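Local coordinates for antifreeze protein (Uncultured bacterium, PDB 6EIO) that binds ice through two faces of its beta-helical fold and so probably acts as an antifreeze protein, at residues Asn51-Leu56 against Ile71-Leu76; Gly205-Gly210 against Gly223-Leu228. All coordinates share one frame; numbering follows the deposited sequence. Where two conformers were deposited one is given.

In the fold
Both interactions join neighbouring parallel rungs of the right-handed beta-helix (solenoid) of the ice-binding family, and both belong to one strand ladder: 205-210, 223-228, 51-56 and 71-76 stand side by side in that order, although the first two segments come from near the end of the chain and the last two from nearer its start. Their centres lie about 11 Å apart. The two contacts meet where strand 51-53 pairs with strand 225-227: N51 N lies 2.9 Å from N224 O and T53 N 2.9 Å from F226 O, both probable hydrogen bonds, while I52 CG1 packs on F226 CD1 at 3.7 Å. Interaction 1, centred about 17 Å from the chain's centre, is a surface contact; interaction 2, at about 11 Å, is more buried.

Interaction 1 (Asn51-Leu56 against Ile71-Leu76); sequences NITGDL and ILNGTL
N51-L56 and I71-L76 are adjacent parallel rungs of the beta-helix; the axes of strands 51-53 and 71-73 approach to 4.8 Å. The ladder alternates sides: I52 N donates to I71 O, I52 O accepts from N73 N at 2.8 Å, and N73 O takes G54 N. At the corner beyond, D55 replaces a backbone acceptor. With CG turned beside its own backbone N (chi1 -64°), D55 runs alongside T75, and OD1 takes T75 N at 2.9 Å from above the carboxylate plane. The ladder resumes when L56 N bonds T75 O almost straight (172° at the hydrogen).

On the face of I52, L56, L72 and L76, which turns to the interior at I52 and L56, L72 CD1 reaches across to the neighbouring rung, 3.7 Å from I52 CG2 and also against L56 CB; L56 and L76 run alongside each other, and I64 touches both. On the face of N51, T53 and N73, a single water gathers three side chains: it accepts from N51 ND2 and N73 ND2 and is hydrogen-bonded to T53 OG1. D55 OD1 has a second partner besides T75 N: another water, 2.8 Å away, donates to it and is also hydrogen-bonded to T75 OG1 at 2.8 Å.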
loop_
_atom_site.group_PDB
_atom_site.type_symbol
_atom_site.label_atom_id
_atom_site.label_comp_id
_atom_site.label_asym_id
_atom_site.label_seq_id
_atom_site.Cartn_x
_atom_site.Cartn_y
_atom_site.Cartn_z
ATOM N N ASN A 51 2.156 -14.520 -8.135
ATOM C CA ASN A 51 1.862 -13.945 -9.435
ATOM C C ASN A 51 1.675 -12.447 -9.250
ATOM O O ASN A 51 0.867 -12.023 -8.422
ATOM C CB ASN A 51 0.611 -14.572 -10.053
ATOM C CG ASN A 51 0.478 -14.234 -11.527
ATOM O OD1 ASN A 51 1.019 -14.937 -12.382
ATOM N ND2 ASN A 51 -0.242 -13.173 -11.837
ATOM N N ILE A 52 2.401 -11.671 -10.046
ATOM C CA ILE A 52 2.273 -10.213 -10.085
ATOM C C ILE A 52 1.730 -9.829 -11.448
ATOM O O ILE A 52 2.317 -10.196 -12.468
ATOM C CB ILE A 52 3.634 -9.529 -9.848
ATOM C CG1 ILE A 52 4.180 -9.844 -8.456
ATOM C CG2 ILE A 52 3.511 -8.029 -10.065
ATOM C CD1 ILE A 52 5.652 -9.501 -8.290
ATOM N N THR A 53 0.634 -9.069 -11.470
ATOM C CA THR A 53 0.136 -8.466 -12.710
ATOM C C THR A 53 0.384 -6.969 -12.567
ATOM O O THR A 53 -0.316 -6.273 -11.829
ATOM C CB THR A 53 -1.342 -8.760 -12.984
ATOM O OG1 THR A 53 -1.589 -10.169 -12.908
ATOM C CG2 THR A 53 -1.699 -8.301 -14.393
ATOM N N GLY A 54 1.415 -6.490 -13.245
ATOM C CA GLY A 54 1.919 -5.140 -13.074
ATOM C C GLY A 54 3.425 -5.168 -13.159
ATOM O O GLY A 54 4.022 -6.238 -13.221
ATOM N N ASP A 55 4.056 -3.996 -13.159
ATOM C CA ASP A 55 5.502 -3.984 -13.280
ATOM C C ASP A 55 6.164 -4.179 -11.910
ATOM O O ASP A 55 5.557 -3.943 -10.858
ATOM C CB ASP A 55 5.947 -2.700 -13.996
ATOM C CG ASP A 55 5.436 -2.620 -15.449
ATOM O OD1 ASP A 55 5.147 -3.675 -16.047
ATOM O OD2 ASP A 55 5.349 -1.477 -15.969
ATOM N N LEU A 56 7.418 -4.626 -11.947
ATOM C CA LEU A 56 8.205 -4.944 -10.758
ATOM C C LEU A 56 9.520 -4.180 -10.857
ATOM O O LEU A 56 10.235 -4.322 -11.857
ATOM C CB LEU A 56 8.461 -6.459 -10.684
ATOM C CG LEU A 56 9.413 -6.991 -9.613
ATOM C CD1 LEU A 56 8.984 -6.619 -8.204
ATOM C CD2 LEU A 56 9.557 -8.499 -9.723
ATOM N N ILE A 71 5.926 -15.715 -10.880
ATOM C CA ILE A 71 5.597 -15.321 -12.250
ATOM C C ILE A 71 5.303 -13.822 -12.258
ATOM O O ILE A 71 4.463 -13.349 -11.473
ATOM C CB ILE A 71 4.368 -16.091 -12.780
ATOM C CG1 ILE A 71 4.618 -17.601 -12.817
ATOM C CG2 ILE A 71 3.964 -15.575 -14.150
ATOM C CD1 ILE A 71 5.737 -18.024 -13.756
ATOM N N LEU A 72 5.954 -13.099 -13.150
ATOM C CA LEU A 72 5.714 -11.687 -13.381
ATOM C C LEU A 72 4.991 -11.541 -14.718
ATOM O O LEU A 72 5.570 -11.805 -15.779
ATOM C CB LEU A 72 7.031 -10.921 -13.392
ATOM C CG LEU A 72 6.887 -9.439 -13.708
ATOM C CD1 LEU A 72 6.060 -8.733 -12.657
ATOM C CD2 LEU A 72 8.275 -8.815 -13.838
ATOM N N ASN A 73 3.726 -11.127 -14.660
ATOM C CA ASN A 73 2.964 -10.728 -15.842
ATOM C C ASN A 73 3.060 -9.204 -15.893
ATOM O O ASN A 73 2.210 -8.480 -15.368
ATOM C CB ASN A 73 1.526 -11.219 -15.723
ATOM C CG ASN A 73 0.661 -10.839 -16.909
ATOM O OD1 ASN A 73 1.142 -10.248 -17.870
ATOM N ND2 ASN A 73 -0.621 -11.194 -16.854
ATOM N N GLY A 74 4.166 -8.737 -16.465
ATOM C CA GLY A 74 4.581 -7.352 -16.369
ATOM C C GLY A 74 6.055 -7.279 -16.705
ATOM O O GLY A 74 6.667 -8.282 -17.082
ATOM N N THR A 75 6.619 -6.076 -16.575
ATOM C CA THR A 75 8.008 -5.848 -16.937
ATOM C C THR A 75 8.854 -5.647 -15.691
ATOM O O THR A 75 8.483 -4.901 -14.773
ATOM C CB THR A 75 8.148 -4.663 -17.908
ATOM O OG1 THR A 75 7.386 -4.943 -19.084
ATOM C CG2 THR A 75 9.593 -4.439 -18.323
ATOM N N LEU A 76 10.004 -6.319 -15.696
ATOM C CA LEU A 76 11.007 -6.229 -14.647
ATOM C C LEU A 76 11.966 -5.079 -14.948
ATOM O O LEU A 76 12.614 -5.052 -16.003
ATOM C CB LEU A 76 11.777 -7.543 -14.575
ATOM C CG LEU A 76 12.903 -7.608 -13.549
ATOM C CD1 LEU A 76 12.398 -7.339 -12.138
ATOM C CD2 LEU A 76 13.588 -8.971 -13.616
HETATM O O HOH W 1 -1.537 -12.459 -14.498
HETATM O O HOH W 2 4.676 -4.328 -18.705
#

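Interaction 2 (Gly205-Gly210 against Gly223-Leu228); sequences GATLEG and GNTFVL
L208 and F226 meet on the inner face of two parallel beta-helix rungs, their side chains running at a slant to one another. L208 CB lies 3.8 Å from F226 CD2, and L208 CD2 approaches the same CD2-CE2 side of the ring; the approach is oblique to the ring. With L208 CG anti to the backbone N (chi1 179°), the leucine branch extends along that side of the phenyl group.

On the other face, T207 and T225 project together from neighbouring rungs, T207 CG2 meeting T225 CB at 3.8 Å. Next along this face, E209 CB and V227 CG2 make a looser contact at 4.1 Å. The glutamate chain is extended, and its carboxylate is held outside the pair by a salt bridge from OE1 to K191 and a hydrogen bond from L230 N to OE2.

N224 turns its amide back onto the partner rung: ND2 donates to A206 O at 2.9 Å, with the acceptor close to the amide plane. A206 O also receives T225 N, so two donors grip this carbonyl; N224 ND2 additionally bonds D203 O, while OD1 accepts from E222 N, fixing the rotation of the amide. Beyond it the backbone ladder continues through L208 N to T225 O, V227 N to L208 O (172° at the hydrogen) and G210 N to V227 O.

Strand 189-191 flanks the 205-210 rung and strand 51-53 the 223-228 rung, while F202 of strand 200-202 touches L208 and N224 and packs edge-to-face with F226.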
loop_
_atom_site.group_PDB
_atom_site.type_symbol
_atom_site.label_atom_id
_atom_site.label_comp_id
_atom_site.label_asym_id
_atom_site.label_seq_id
_atom_site.Cartn_x
_atom_site.Cartn_y
_atom_site.Cartn_z
ATOM N N GLY A 205 0.026 -16.661 0.656
ATOM C CA GLY A 205 -1.334 -16.554 0.189
ATOM C C GLY A 205 -1.976 -15.197 0.354
ATOM O O GLY A 205 -3.107 -15.001 -0.111
ATOM N N ALA A 206 -1.295 -14.243 0.989
ATOM C CA ALA A 206 -1.833 -12.894 1.045
ATOM C C ALA A 206 -1.936 -12.313 -0.368
ATOM O O ALA A 206 -1.179 -12.681 -1.281
ATOM C CB ALA A 206 -0.962 -12.017 1.943
ATOM N N THR A 207 -2.859 -11.366 -0.521
ATOM C CA THR A 207 -3.108 -10.719 -1.788
ATOM C C THR A 207 -3.140 -9.206 -1.599
ATOM O O THR A 207 -3.393 -8.689 -0.502
ATOM C CB THR A 207 -4.412 -11.208 -2.439
ATOM O OG1 THR A 207 -5.536 -10.735 -1.697
ATOM C CG2 THR A 207 -4.478 -12.733 -2.511
ATOM N N LEU A 208 -2.905 -8.500 -2.711
ATOM C CA LEU A 208 -2.943 -7.044 -2.715
ATOM C C LEU A 208 -3.575 -6.576 -4.016
ATOM O O LEU A 208 -3.136 -6.955 -5.107
ATOM C CB LEU A 208 -1.529 -6.462 -2.607
ATOM C CG LEU A 208 -1.427 -4.924 -2.620
ATOM C CD1 LEU A 208 -2.115 -4.285 -1.432
ATOM C CD2 LEU A 208 0.038 -4.504 -2.654
ATOM N N GLU A 209 -4.588 -5.706 -3.891
ATOM C CA GLU A 209 -5.104 -4.893 -4.987
ATOM C C GLU A 209 -4.613 -3.480 -4.662
ATOM O O GLU A 209 -5.144 -2.830 -3.753
ATOM C CB GLU A 209 -6.626 -4.914 -5.081
ATOM C CG GLU A 209 -7.103 -3.814 -6.091
ATOM C CD GLU A 209 -8.597 -3.526 -6.130
ATOM O OE1 GLU A 209 -9.376 -4.260 -5.488
ATOM O OE2 GLU A 209 -8.956 -2.552 -6.842
ATOM N N GLY A 210 -3.549 -3.045 -5.338
ATOM C CA GLY A 210 -2.820 -1.878 -4.863
ATOM C C GLY A 210 -1.373 -1.956 -5.314
ATOM O O GLY A 210 -1.093 -2.459 -6.407
ATOM N N GLY A 223 3.944 -16.991 -2.196
ATOM C CA GLY A 223 2.665 -17.409 -2.745
ATOM C C GLY A 223 1.597 -16.333 -2.788
ATOM O O GLY A 223 0.438 -16.603 -2.467
ATOM N N ASN A 224 1.953 -15.125 -3.215
ATOM C CA ASN A 224 1.021 -14.011 -3.175
ATOM C C ASN A 224 0.391 -13.727 -4.532
ATOM O O ASN A 224 0.914 -14.112 -5.577
ATOM C CB ASN A 224 1.742 -12.746 -2.694
ATOM C CG ASN A 224 2.377 -12.952 -1.352
ATOM O OD1 ASN A 224 3.597 -12.837 -1.202
ATOM N ND2 ASN A 224 1.543 -13.287 -0.370
ATOM N N THR A 225 -0.720 -12.988 -4.504
ATOM C CA THR A 225 -1.317 -12.445 -5.714
ATOM C C THR A 225 -1.308 -10.927 -5.618
ATOM O O THR A 225 -1.888 -10.362 -4.690
ATOM C CB THR A 225 -2.754 -12.928 -5.889
ATOM O OG1 THR A 225 -2.732 -14.347 -5.876
ATOM C CG2 THR A 225 -3.365 -12.396 -7.191
ATOM N N PHE A 226 -0.671 -10.280 -6.592
ATOM C CA PHE A 226 -0.641 -8.821 -6.689
ATOM C C PHE A 226 -1.318 -8.396 -7.984
ATOM O O PHE A 226 -0.964 -8.899 -9.060
ATOM C CB PHE A 226 0.813 -8.307 -6.741
ATOM C CG PHE A 226 1.595 -8.516 -5.480
ATOM C CD1 PHE A 226 2.322 -9.681 -5.269
ATOM C CD2 PHE A 226 1.623 -7.517 -4.517
ATOM C CE1 PHE A 226 3.060 -9.845 -4.095
ATOM C CE2 PHE A 226 2.327 -7.688 -3.336
ATOM C CZ PHE A 226 3.040 -8.848 -3.116
ATOM N N VAL A 227 -2.252 -7.458 -7.883
ATOM C CA VAL A 227 -2.813 -6.780 -9.043
ATOM C C VAL A 227 -2.881 -5.297 -8.721
ATOM O O VAL A 227 -2.958 -4.898 -7.557
ATOM C CB VAL A 227 -4.225 -7.282 -9.428
ATOM C CG1 VAL A 227 -4.206 -8.777 -9.755
ATOM C CG2 VAL A 227 -5.259 -6.961 -8.340
ATOM N N LEU A 228 -2.888 -4.477 -9.764
ATOM C CA LEU A 228 -3.087 -3.042 -9.593
ATOM C C LEU A 228 -4.547 -2.734 -9.266
ATOM O O LEU A 228 -5.441 -3.536 -9.527
ATOM C CB LEU A 228 -2.671 -2.310 -10.867
ATOM C CG LEU A 228 -1.168 -2.345 -11.132
ATOM C CD1 LEU A 228 -0.860 -1.845 -12.533
ATOM C CD2 LEU A 228 -0.423 -1.483 -10.115
#